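Long-range contacts in mandelate racemase/muconate lactonizing enzyme (Jannaschia sp., PDB 4J3Z), which probably acts, like other members of the enolase superfamily, on a carboxylate substrate, as an isomerase or a lyase: residues Phe167-Tyr173 with Phe208-Phe214; Ser189-Ala194 with Ala225-Tyr229; Pro216-Ile220 with Glu248-His252; Tyr42-Gly47 with Arg383-Glu387. All blocks are in the same frame, centred on the assembly; numbering follows the deposited sequence. Where two conformers were deposited one is given.

Contact 1: residues Phe167-Tyr173 with Phe208-Phe214; sequences FDPAGPY and FGTHGQF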
loop_
_atom_site.group_PDB
_atom_site.type_symbol
_atom_site.label_atom_id
_atom_site.label_comp_id
_atom_site.label_asym_id
_atom_site.label_seq_id
_atom_site.Cartn_x
_atom_site.Cartn_y
_atom_site.Cartn_z
ATOM N N PHE D 167 -0.019 36.420 -3.612
ATOM C CA PHE D 167 -1.278 36.994 -4.040
ATOM C C PHE D 167 -2.370 35.926 -3.968
ATOM O O PHE D 167 -2.067 34.724 -3.979
ATOM C CB PHE D 167 -1.142 37.550 -5.469
ATOM C CG PHE D 167 -0.607 36.546 -6.465
ATOM C CD1 PHE D 167 0.767 36.351 -6.612
ATOM C CD2 PHE D 167 -1.473 35.798 -7.249
ATOM C CE1 PHE D 167 1.261 35.424 -7.518
ATOM C CE2 PHE D 167 -0.984 34.871 -8.163
ATOM C CZ PHE D 167 0.386 34.687 -8.301
ATOM N N ASP D 168 -3.625 36.369 -3.901
ATOM C CA ASP D 168 -4.778 35.462 -3.830
ATOM C C ASP D 168 -5.943 35.983 -4.674
ATOM O O ASP D 168 -6.823 36.668 -4.165
ATOM C CB ASP D 168 -5.216 35.237 -2.371
ATOM C CG ASP D 168 -6.603 34.588 -2.258
ATOM O OD1 ASP D 168 -6.732 33.360 -2.465
ATOM O OD2 ASP D 168 -7.571 35.319 -1.951
ATOM N N PRO D 169 -5.948 35.658 -5.976
ATOM C CA PRO D 169 -7.034 36.059 -6.863
ATOM C C PRO D 169 -8.175 35.033 -6.899
ATOM O O PRO D 169 -9.131 35.204 -7.655
ATOM C CB PRO D 169 -6.343 36.100 -8.220
ATOM C CG PRO D 169 -5.347 34.993 -8.137
ATOM C CD PRO D 169 -4.906 34.909 -6.701
ATOM N N ALA D 170 -8.075 33.987 -6.081
ATOM C CA ALA D 170 -8.971 32.837 -6.191
ATOM C C ALA D 170 -10.385 33.088 -5.665
ATOM O O ALA D 170 -11.258 32.227 -5.787
ATOM C CB ALA D 170 -8.351 31.615 -5.530
ATOM N N GLY D 171 -10.607 34.266 -5.089
ATOM C CA GLY D 171 -11.941 34.669 -4.647
ATOM C C GLY D 171 -12.278 34.244 -3.228
ATOM O O GLY D 171 -11.624 33.358 -2.682
ATOM N N PRO D 172 -13.321 34.867 -2.636
ATOM C CA PRO D 172 -13.689 34.756 -1.215
ATOM C C PRO D 172 -13.900 33.324 -0.724
ATOM O O PRO D 172 -14.349 32.463 -1.487
ATOM C CB PRO D 172 -15.006 35.540 -1.126
ATOM C CG PRO D 172 -15.525 35.595 -2.528
ATOM C CD PRO D 172 -14.303 35.676 -3.385
ATOM N N TYR D 173 -13.578 33.090 0.548
ATOM C CA TYR D 173 -13.714 31.772 1.166
ATOM C C TYR D 173 -14.927 31.671 2.091
ATOM O O TYR D 173 -15.271 32.625 2.790
ATOM C CB TYR D 173 -12.427 31.360 1.899
ATOM C CG TYR D 173 -11.771 32.435 2.743
ATOM C CD1 TYR D 173 -12.206 32.694 4.042
ATOM C CD2 TYR D 173 -10.691 33.172 2.252
ATOM C CE1 TYR D 173 -11.598 33.667 4.822
ATOM C CE2 TYR D 173 -10.078 34.152 3.026
ATOM C CZ TYR D 173 -10.534 34.392 4.311
ATOM O OH TYR D 173 -9.932 35.355 5.092
ATOM N N PHE D 208 1.422 31.141 -4.764
ATOM C CA PHE D 208 -0.016 31.085 -4.966
ATOM C C PHE D 208 -0.719 30.643 -3.699
ATOM O O PHE D 208 -0.575 29.508 -3.234
ATOM C CB PHE D 208 -0.419 30.220 -6.161
ATOM C CG PHE D 208 -1.836 30.457 -6.606
ATOM C CD1 PHE D 208 -2.164 31.587 -7.351
ATOM C CD2 PHE D 208 -2.854 29.580 -6.238
ATOM C CE1 PHE D 208 -3.469 31.819 -7.747
ATOM C CE2 PHE D 208 -4.169 29.813 -6.630
ATOM C CZ PHE D 208 -4.474 30.931 -7.391
ATOM N N GLY D 209 -1.490 31.567 -3.154
ATOM C CA GLY D 209 -2.148 31.361 -1.892
ATOM C C GLY D 209 -3.632 31.373 -2.108
ATOM O O GLY D 209 -4.215 32.403 -2.441
ATOM N N THR D 210 -4.227 30.198 -1.979
ATOM C CA THR D 210 -5.639 30.078 -1.753
ATOM C C THR D 210 -5.762 30.006 -0.232
ATOM O O THR D 210 -4.745 29.937 0.470
ATOM C CB THR D 210 -6.213 28.813 -2.421
ATOM O OG1 THR D 210 -5.335 27.706 -2.195
ATOM C CG2 THR D 210 -6.380 29.015 -3.915
ATOM N N HIS D 211 -6.987 30.054 0.279
ATOM C CA HIS D 211 -7.222 30.075 1.720
ATOM C C HIS D 211 -8.081 28.892 2.140
ATOM O O HIS D 211 -8.881 28.995 3.073
ATOM C CB HIS D 211 -7.917 31.376 2.128
ATOM C CG HIS D 211 -7.108 32.614 1.882
ATOM N ND1 HIS D 211 -6.678 32.990 0.627
ATOM C CD2 HIS D 211 -6.687 33.583 2.730
ATOM C CE1 HIS D 211 -6.010 34.127 0.716
ATOM N NE2 HIS D 211 -6.003 34.509 1.978
ATOM N N GLY D 212 -7.917 27.776 1.434
ATOM C CA GLY D 212 -8.646 26.543 1.716
ATOM C C GLY D 212 -10.080 26.551 1.243
ATOM O O GLY D 212 -10.923 25.840 1.799
ATOM N N GLN D 213 -10.355 27.340 0.207
ATOM C CA GLN D 213 -11.711 27.506 -0.329
ATOM C C GLN D 213 -12.227 26.254 -1.028
ATOM O O GLN D 213 -13.442 26.031 -1.092
ATOM C CB GLN D 213 -11.772 28.663 -1.343
ATOM C CG GLN D 213 -11.006 29.933 -0.988
ATOM C CD GLN D 213 -9.587 29.951 -1.542
ATOM O OE1 GLN D 213 -8.769 29.097 -1.206
ATOM N NE2 GLN D 213 -9.289 30.939 -2.392
ATOM N N PHE D 214 -11.312 25.440 -1.556
ATOM C CA PHE D 214 -11.685 24.469 -2.580
ATOM C C PHE D 214 -11.572 23.006 -2.211
ATOM O O PHE D 214 -10.697 22.609 -1.458
ATOM C CB PHE D 214 -10.907 24.725 -3.871
ATOM C CG PHE D 214 -11.007 26.135 -4.373
ATOM C CD1 PHE D 214 -12.247 26.718 -4.631
ATOM C CD2 PHE D 214 -9.859 26.879 -4.601
ATOM C CE1 PHE D 214 -12.335 28.022 -5.104
ATOM C CE2 PHE D 214 -9.944 28.184 -5.066
ATOM C CZ PHE D 214 -11.179 28.752 -5.320
#

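Contact 2: residues Ser189-Ala194 with Ala225-Tyr229; sequences SARFCA and AIEPY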
loop_
_atom_site.group_PDB
_atom_site.type_symbol
_atom_site.label_atom_id
_atom_site.label_comp_id
_atom_site.label_asym_id
_atom_site.label_seq_id
_atom_site.Cartn_x
_atom_site.Cartn_y
_atom_site.Cartn_z
ATOM N N SER D 189 -7.035 33.729 -11.704
ATOM C CA SER D 189 -5.784 33.132 -11.197
ATOM C C SER D 189 -4.669 33.060 -12.241
ATOM O O SER D 189 -3.526 33.428 -11.960
ATOM C CB SER D 189 -6.039 31.722 -10.644
ATOM O OG SER D 189 -7.074 31.716 -9.678
ATOM N N ALA D 190 -5.001 32.565 -13.433
ATOM C CA ALA D 190 -4.044 32.512 -14.553
ATOM C C ALA D 190 -3.648 33.910 -15.055
ATOM O O ALA D 190 -2.457 34.212 -15.192
ATOM C CB ALA D 190 -4.592 31.658 -15.691
ATOM N N ARG D 191 -4.635 34.765 -15.312
ATOM C CA ARG D 191 -4.362 36.158 -15.717
ATOM C C ARG D 191 -3.431 36.848 -14.727
ATOM O O ARG D 191 -2.477 37.521 -15.129
ATOM C CB ARG D 191 -5.661 36.958 -15.866
ATOM C CG ARG D 191 -6.347 36.807 -17.219
ATOM C CD ARG D 191 -7.705 37.520 -17.254
ATOM N NE ARG D 191 -7.655 38.884 -16.705
ATOM C CZ ARG D 191 -8.721 39.575 -16.291
ATOM N NH1 ARG D 191 -9.945 39.051 -16.363
ATOM N NH2 ARG D 191 -8.567 40.799 -15.796
ATOM N N PHE D 192 -3.700 36.655 -13.432
ATOM C CA PHE D 192 -2.822 37.137 -12.358
ATOM C C PHE D 192 -1.408 36.587 -12.450
ATOM O O PHE D 192 -0.444 37.353 -12.364
ATOM C CB PHE D 192 -3.409 36.810 -10.993
ATOM C CG PHE D 192 -4.072 37.978 -10.315
ATOM C CD1 PHE D 192 -5.257 38.517 -10.816
ATOM C CD2 PHE D 192 -3.523 38.525 -9.166
ATOM C CE1 PHE D 192 -5.870 39.586 -10.184
ATOM C CE2 PHE D 192 -4.137 39.583 -8.528
ATOM C CZ PHE D 192 -5.309 40.119 -9.039
ATOM N N CYS D 193 -1.278 35.273 -12.629
ATOM C CA CYS D 193 0.048 34.639 -12.769
ATOM C C CYS D 193 0.801 35.091 -14.024
ATOM O O CYS D 193 2.013 35.296 -13.975
ATOM C CB CYS D 193 -0.065 33.107 -12.770
ATOM S SG CYS D 193 -0.301 32.327 -11.163
ATOM N N ALA D 194 0.094 35.219 -15.146
ATOM C CA ALA D 194 0.712 35.660 -16.415
ATOM C C ALA D 194 1.300 37.065 -16.336
ATOM O O ALA D 194 2.438 37.284 -16.760
ATOM C CB ALA D 194 -0.280 35.571 -17.573
ATOM N N ALA D 225 -4.333 25.323 -14.329
ATOM C CA ALA D 225 -4.355 26.616 -15.042
ATOM C C ALA D 225 -3.125 27.448 -14.738
ATOM O O ALA D 225 -2.645 28.198 -15.594
ATOM C CB ALA D 225 -5.605 27.406 -14.708
ATOM N N ILE D 226 -2.610 27.322 -13.521
ATOM C CA ILE D 226 -1.472 28.135 -13.099
ATOM C C ILE D 226 -0.100 27.473 -13.259
ATOM O O ILE D 226 0.921 28.138 -13.115
ATOM C CB ILE D 226 -1.649 28.662 -11.664
ATOM C CG1 ILE D 226 -1.751 27.490 -10.671
ATOM C CG2 ILE D 226 -2.853 29.602 -11.609
ATOM C CD1 ILE D 226 -1.848 27.900 -9.214
ATOM N N GLU D 227 -0.068 26.183 -13.582
ATOM C CA GLU D 227 1.210 25.496 -13.794
ATOM C C GLU D 227 2.143 26.159 -14.806
ATOM O O GLU D 227 3.330 26.349 -14.494
ATOM C CB GLU D 227 1.003 24.040 -14.177
ATOM C CG GLU D 227 1.175 23.074 -13.027
ATOM C CD GLU D 227 0.692 21.698 -13.397
ATOM O OE1 GLU D 227 0.453 21.477 -14.603
ATOM O OE2 GLU D 227 0.546 20.851 -12.493
ATOM N N PRO D 228 1.635 26.493 -16.019
ATOM C CA PRO D 228 2.514 27.132 -17.004
ATOM C C PRO D 228 3.303 28.337 -16.468
ATOM O O PRO D 228 4.329 28.702 -17.048
ATOM C CB PRO D 228 1.541 27.578 -18.098
ATOM C CG PRO D 228 0.443 26.570 -18.041
ATOM C CD PRO D 228 0.301 26.207 -16.590
ATOM N N TYR D 229 2.851 28.931 -15.382
ATOM C CA TYR D 229 3.525 30.055 -14.812
ATOM C C TYR D 229 4.513 29.736 -13.731
ATOM O O TYR D 229 5.127 30.607 -13.207
ATOM C CB TYR D 229 2.539 31.101 -14.355
ATOM C CG TYR D 229 1.491 31.308 -15.350
ATOM C CD1 TYR D 229 1.742 32.019 -16.488
ATOM C CD2 TYR D 229 0.261 30.729 -15.205
ATOM C CE1 TYR D 229 0.784 32.172 -17.439
ATOM C CE2 TYR D 229 -0.692 30.884 -16.148
ATOM C CZ TYR D 229 -0.418 31.606 -17.255
ATOM O OH TYR D 229 -1.363 31.761 -18.175
#

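Contact 3: residues Pro216-Ile220 with Glu248-His252; sequences PAGAI and EVAAH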
loop_
_atom_site.group_PDB
_atom_site.type_symbol
_atom_site.label_atom_id
_atom_site.label_comp_id
_atom_site.label_asym_id
_atom_site.label_seq_id
_atom_site.Cartn_x
_atom_site.Cartn_y
_atom_site.Cartn_z
ATOM N N PRO D 216 -10.693 19.103 -2.955
ATOM C CA PRO D 216 -9.475 18.581 -3.592
ATOM C C PRO D 216 -9.511 18.515 -5.122
ATOM O O PRO D 216 -8.556 18.928 -5.760
ATOM C CB PRO D 216 -9.310 17.183 -2.965
ATOM C CG PRO D 216 -10.566 16.937 -2.177
ATOM C CD PRO D 216 -11.048 18.294 -1.774
ATOM N N ALA D 217 -10.603 18.000 -5.685
ATOM C CA ALA D 217 -10.827 17.929 -7.138
ATOM C C ALA D 217 -10.785 19.293 -7.818
ATOM O O ALA D 217 -10.307 19.423 -8.961
ATOM C CB ALA D 217 -12.171 17.270 -7.420
ATOM N N GLY D 218 -11.318 20.299 -7.123
ATOM C CA GLY D 218 -11.327 21.664 -7.618
ATOM C C GLY D 218 -9.919 22.207 -7.691
ATOM O O GLY D 218 -9.483 22.716 -8.735
ATOM N N ALA D 219 -9.206 22.069 -6.572
ATOM C CA ALA D 219 -7.821 22.514 -6.439
ATOM C C ALA D 219 -6.928 22.068 -7.605
ATOM O O ALA D 219 -6.065 22.823 -8.065
ATOM C CB ALA D 219 -7.248 22.036 -5.118
ATOM N N ILE D 220 -7.158 20.850 -8.081
ATOM C CA ILE D 220 -6.406 20.280 -9.190
ATOM C C ILE D 220 -6.681 20.964 -10.540
ATOM O O ILE D 220 -5.748 21.254 -11.290
ATOM C CB ILE D 220 -6.654 18.769 -9.292
ATOM C CG1 ILE D 220 -6.244 18.096 -7.969
ATOM C CG2 ILE D 220 -5.934 18.195 -10.518
ATOM C CD1 ILE D 220 -6.889 16.744 -7.719
ATOM N N GLU D 248 -3.904 13.416 -3.057
ATOM C CA GLU D 248 -4.434 13.418 -4.435
ATOM C C GLU D 248 -4.091 14.695 -5.219
ATOM O O GLU D 248 -3.917 14.658 -6.443
ATOM C CB GLU D 248 -5.954 13.180 -4.440
ATOM C CG GLU D 248 -6.777 14.251 -3.726
ATOM C CD GLU D 248 -8.134 13.749 -3.238
ATOM O OE1 GLU D 248 -8.270 13.483 -2.021
ATOM O OE2 GLU D 248 -9.068 13.621 -4.063
ATOM N N VAL D 249 -4.009 15.811 -4.504
ATOM C CA VAL D 249 -3.695 17.110 -5.079
ATOM C C VAL D 249 -2.203 17.172 -5.423
ATOM O O VAL D 249 -1.824 17.581 -6.533
ATOM C CB VAL D 249 -4.061 18.239 -4.084
ATOM C CG1 VAL D 249 -3.414 19.562 -4.464
ATOM C CG2 VAL D 249 -5.570 18.382 -3.960
ATOM N N ALA D 250 -1.370 16.759 -4.463
ATOM C CA ALA D 250 0.071 16.716 -4.652
ATOM C C ALA D 250 0.456 15.778 -5.780
ATOM O O ALA D 250 1.426 16.032 -6.490
ATOM C CB ALA D 250 0.774 16.312 -3.360
ATOM N N ALA D 251 -0.302 14.697 -5.944
ATOM C CA ALA D 251 -0.007 13.721 -6.985
ATOM C C ALA D 251 -0.321 14.268 -8.390
ATOM O O ALA D 251 0.453 14.034 -9.330
ATOM C CB ALA D 251 -0.736 12.406 -6.721
ATOM N N HIS D 252 -1.433 14.995 -8.544
ATOM C CA HIS D 252 -1.895 15.555 -9.814
ATOM C C HIS D 252 -1.237 16.867 -10.245
ATOM O O HIS D 252 -1.491 17.357 -11.336
ATOM C CB HIS D 252 -3.396 15.802 -9.727
ATOM C CG HIS D 252 -4.228 14.596 -10.016
ATOM N ND1 HIS D 252 -4.470 13.616 -9.078
ATOM C CD2 HIS D 252 -4.887 14.221 -11.134
ATOM C CE1 HIS D 252 -5.241 12.685 -9.611
ATOM N NE2 HIS D 252 -5.509 13.030 -10.858
#

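Contact 4: residues Tyr42-Gly47 with Arg383-Glu387; sequences YAAGVG and RLHLE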
loop_
_atom_site.group_PDB
_atom_site.type_symbol
_atom_site.label_atom_id
_atom_site.label_comp_id
_atom_site.label_asym_id
_atom_site.label_seq_id
_atom_site.Cartn_x
_atom_site.Cartn_y
_atom_site.Cartn_z
ATOM N N TYR D 42 -1.979 33.352 18.434
ATOM C CA TYR D 42 -2.710 33.301 17.186
ATOM C C TYR D 42 -3.904 32.366 17.331
ATOM O O TYR D 42 -3.779 31.140 17.228
ATOM C CB TYR D 42 -1.784 32.893 16.038
ATOM C CG TYR D 42 -2.310 33.244 14.663
ATOM C CD1 TYR D 42 -2.571 34.564 14.307
ATOM C CD2 TYR D 42 -2.551 32.251 13.728
ATOM C CE1 TYR D 42 -3.056 34.875 13.045
ATOM C CE2 TYR D 42 -3.038 32.548 12.470
ATOM C CZ TYR D 42 -3.285 33.856 12.131
ATOM O OH TYR D 42 -3.768 34.141 10.878
ATOM N N ALA D 43 -5.062 32.962 17.602
ATOM C CA ALA D 43 -6.285 32.215 17.880
ATOM C C ALA D 43 -7.502 33.069 17.552
ATOM O O ALA D 43 -7.612 34.203 18.031
ATOM C CB ALA D 43 -6.321 31.805 19.345
ATOM N N ALA D 44 -8.422 32.524 16.757
ATOM C CA ALA D 44 -9.592 33.296 16.342
ATOM C C ALA D 44 -10.912 32.521 16.404
ATOM O O ALA D 44 -11.942 32.996 15.915
ATOM C CB ALA D 44 -9.371 33.900 14.951
ATOM N N GLY D 45 -10.876 31.338 17.013
ATOM C CA GLY D 45 -12.076 30.531 17.231
ATOM C C GLY D 45 -13.110 31.316 18.010
ATOM O O GLY D 45 -14.255 31.473 17.558
ATOM N N VAL D 46 -12.698 31.810 19.180
ATOM C CA VAL D 46 -13.509 32.747 19.966
ATOM C C VAL D 46 -12.825 34.115 20.026
ATOM O O VAL D 46 -11.618 34.223 19.767
ATOM C CB VAL D 46 -13.816 32.240 21.406
ATOM C CG1 VAL D 46 -14.721 31.018 21.362
ATOM C CG2 VAL D 46 -12.540 31.960 22.190
ATOM N N GLY D 47 -13.604 35.145 20.368
ATOM C CA GLY D 47 -13.127 36.521 20.410
ATOM C C GLY D 47 -12.076 36.786 21.467
ATOM O O GLY D 47 -11.909 35.984 22.387
ATOM N N ARG D 383 -16.273 41.737 16.692
ATOM C CA ARG D 383 -15.958 40.774 15.629
ATOM C C ARG D 383 -14.563 40.130 15.765
ATOM O O ARG D 383 -13.790 40.481 16.666
ATOM C CB ARG D 383 -16.145 41.424 14.247
ATOM C CG ARG D 383 -17.349 42.356 14.125
ATOM C CD ARG D 383 -18.676 41.614 14.015
ATOM N NE ARG D 383 -19.003 41.289 12.629
ATOM C CZ ARG D 383 -20.194 40.877 12.204
ATOM N NH1 ARG D 383 -21.205 40.726 13.053
ATOM N NH2 ARG D 383 -20.379 40.614 10.920
ATOM N N LEU D 384 -14.253 39.190 14.870
ATOM C CA LEU D 384 -13.027 38.386 14.960
ATOM C C LEU D 384 -11.849 38.928 14.152
ATOM O O LEU D 384 -12.023 39.723 13.238
ATOM C CB LEU D 384 -13.299 36.934 14.538
ATOM C CG LEU D 384 -14.233 36.090 15.403
ATOM C CD1 LEU D 384 -14.668 34.845 14.650
ATOM C CD2 LEU D 384 -13.581 35.732 16.732
ATOM N N HIS D 385 -10.650 38.459 14.504
ATOM C CA HIS D 385 -9.401 38.813 13.823
ATOM C C HIS D 385 -9.444 38.414 12.346
ATOM O O HIS D 385 -9.093 39.211 11.471
ATOM C CB HIS D 385 -8.217 38.148 14.540
ATOM C CG HIS D 385 -6.987 38.017 13.698
ATOM N ND1 HIS D 385 -6.186 39.093 13.374
ATOM C CD2 HIS D 385 -6.418 36.935 13.116
ATOM C CE1 HIS D 385 -5.175 38.676 12.632
ATOM N NE2 HIS D 385 -5.293 37.372 12.460
ATOM N N LEU D 386 -9.867 37.173 12.096
ATOM C CA LEU D 386 -10.121 36.668 10.749
ATOM C C LEU D 386 -11.505 36.035 10.698
ATOM O O LEU D 386 -11.928 35.382 11.655
ATOM C CB LEU D 386 -9.061 35.643 10.340
ATOM C CG LEU D 386 -7.817 36.160 9.616
ATOM C CD1 LEU D 386 -6.679 35.159 9.736
ATOM C CD2 LEU D 386 -8.128 36.456 8.152
ATOM N N GLU D 387 -12.211 36.242 9.592
ATOM C CA GLU D 387 -13.560 35.700 9.429
ATOM C C GLU D 387 -13.780 35.095 8.045
ATOM O O GLU D 387 -13.138 35.497 7.072
ATOM C CB GLU D 387 -14.623 36.769 9.726
ATOM C CG GLU D 387 -14.847 37.026 11.210
ATOM C CD GLU D 387 -16.112 37.814 11.503
ATOM O OE1 GLU D 387 -17.042 37.801 10.667
ATOM O OE2 GLU D 387 -16.181 38.442 12.581
#

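Contact 1: residues Phe167-Tyr173 with Phe208-Phe214
Phe167 and Phe208 pair as neighbouring parallel strands, joined by a weak hydrogen bond from Gly209 N to Phe167 O (3.3 Å), and past this bridge both chains turn into loops that stay in touch as far as Tyr173 and Gln213. At the strand ends the two phenylalanines put their rings on the same face of the sheet, planes 77° apart, and CE2 of Phe167 reaches the edge of the Phe208 ring at CD1 (3.6 Å). Pro169 CD leans on CE1 of that ring as well. These are adjacent strands of the barrel in the enolase-like C-terminal domain, and the loops leave them at their C-terminal ends, where enolase superfamily members build their active sites. Asp168 OD1 comes within 3.1 Å of His211 ND1, though the two groups are modelled too tightly to judge the bond. A turn at chi2 (92°) brings Gln213 NE2 to Gly171 O in a weak bond and 3.3 Å from Ala170 CB, though the amide's place is less certain. That methyl also meets Phe214 at the ring edge. Farther out the Tyr173 and His211 rings lie nearly parallel (20°) but barely overlap; Phe83 of the second subunit stacks on Tyr173.

Contact 2: residues Ser189-Ala194 with Ala225-Tyr229
Two outer helices of the barrel, 183-200 and 216-226, meet here, the second through its last turn and the 3-10 segment that follows. Tyr229 does most of the touching. Its ring lies against the backbone of the first helix, with Cys193 C and Ala194 N over one face, both offset toward the rim. Cys193 CB presses on Tyr229 CD2 at 3.4 Å, and Ala194 CB sits 3.6 Å from Tyr229 CE1. With chi1 at -44° the ring carbon CG stands beside the backbone N of Tyr229, and the ring reaches across to the helix. These helices flank strand 205-209 in chain order, forming the alpha-beta-alpha run of a beta/alpha barrel. On the side facing the strand, Ile226 CG2 packs against Cys193 SG (3.8 Å) and Ser189 CB, while Phe208 of the strand touches both Ser189 and Ile226. Replacing Tyr229 by an alanine would probably open a gap over Cys193 and Ala194, removing the flat surface their backbone rests on. Cys193 SG stands obliquely, 5.3 Å from the centroid of the Tyr229 ring. Ala190 CB approaches CE2 of Tyr229 from one turn earlier, 4.0 Å away.

Contact 3: residues Pro216-Ile220 with Glu248-His252
Ile220 and Val249 carry the centre of this contact, their CA atoms 5.9 Å apart. The isoleucine spreads its branches over the second helix: Ile220 CG2 meets His252 CB at 3.6 Å, CG1 lies against Val249 CA, and CD1 reaches the carbonyl oxygen Glu248 O. In return Val249 sends CG2 into the first turn of the other helix, 3.5 Å from Pro216 O, with Ala219 CB also near it. At the N-terminal end the Glu248 chain, extended beyond CG, crosses Pro216 with its CD 3.6 Å from Pro216 CB, and the carboxylate lies alongside the proline ring.

The next shell fixes the two polar residues. In the conformer modelled here, His252 ND1 donates to Glu248 O at 2.9 Å, in the carbonyl plane, and that oxygen also takes the backbone N of His252. This bond may limit rotation of the imidazole, tentatively, since a second conformer was deposited. NE2 is hydrogen-bonded to Ala250 O of the third subunit; if both bonds form in one conformer the ring would probably be protonated. The Glu248 charge is met by a salt bridge to Arg278 of the third subunit, which draws the packed helices into the assembly interface.

The segments run nearly parallel, 19° apart with axes 9.2 Å from each other, as expected of neighbouring outer helices in a beta/alpha barrel. Inward from them, Val249 touches Ile257 of strand 257-259, Ala219 rests on Pro237 and Ile238, and Ala219 O accepts from Tyr234 on strand 233-235.

Contact 4: residues Tyr42-Gly47 with Arg383-Glu387
Neither segment is regular here: 42-47 leads from strand 36-41 into helix 48-62, with Gly47 at the N-cap position, and 383-387 follows helix 371-376. Their CA atoms come nearest at Gly47 and Leu384, 5.8 Å apart, and at Ala44 and His385. Here the N-terminal domain, probably a cap as in other enolase superfamily members, meets the C-terminal segment. Leu384 plugs the bend of the first loop: its CD2 methyl touches Ala44 O at 3.3 Å and also Gly47 N (3.7 Å). Tyr42 reaches across with its ring end, because chi1 of -161° sets CG opposite the backbone N. Tyr42 CE1 lies 3.4 Å from His385 NE2, the ring planes 78° apart, and the hydroxyl oxygen sits at the edge of the imidazole, in its plane. Tyr42 OH comes within 3.3 Å of Leu386 CD1. A valine in place of Tyr42 would probably leave His385 without its ring partner and Leu386 CD1 without the hydroxyl it lies against. Leu384 N donates to the anti lone pair of Glu387 OE2 (3.1 Å, 173°), which probably steadies the turn carrying Leu384. His310 meets the Tyr42 ring, and Gly47 N bonds to Asp57 of the second subunit. The two loops therefore meet mainly through methyls and rings, a fit that depends on shape, while the polar bonds hold each loop to itself or to its surroundings.

Overall arrangement
From the N terminus, the chain first supplies 42-47, whose partner 383-387 comes near the end of the model; contact 4 thus closes a very long loop, with the other three nested inside it, and ties the N-terminal domain to the C-terminal tail. Inside, 167-173 opens contact 1, and 189-194 opens contact 2 before 208-214 closes the first, so these two cross. Next 216-220 opens contact 3, contact 2 closes at 225-229, and 248-252 closes contact 3: another crossing, sharing helix 216-226. Contacts 1 and 3 follow in series. Contacts 1 to 3 together link successive strands and helices of the barrel, while Tyr173 touches Leu386 and Glu387, joining contacts 1 and 4.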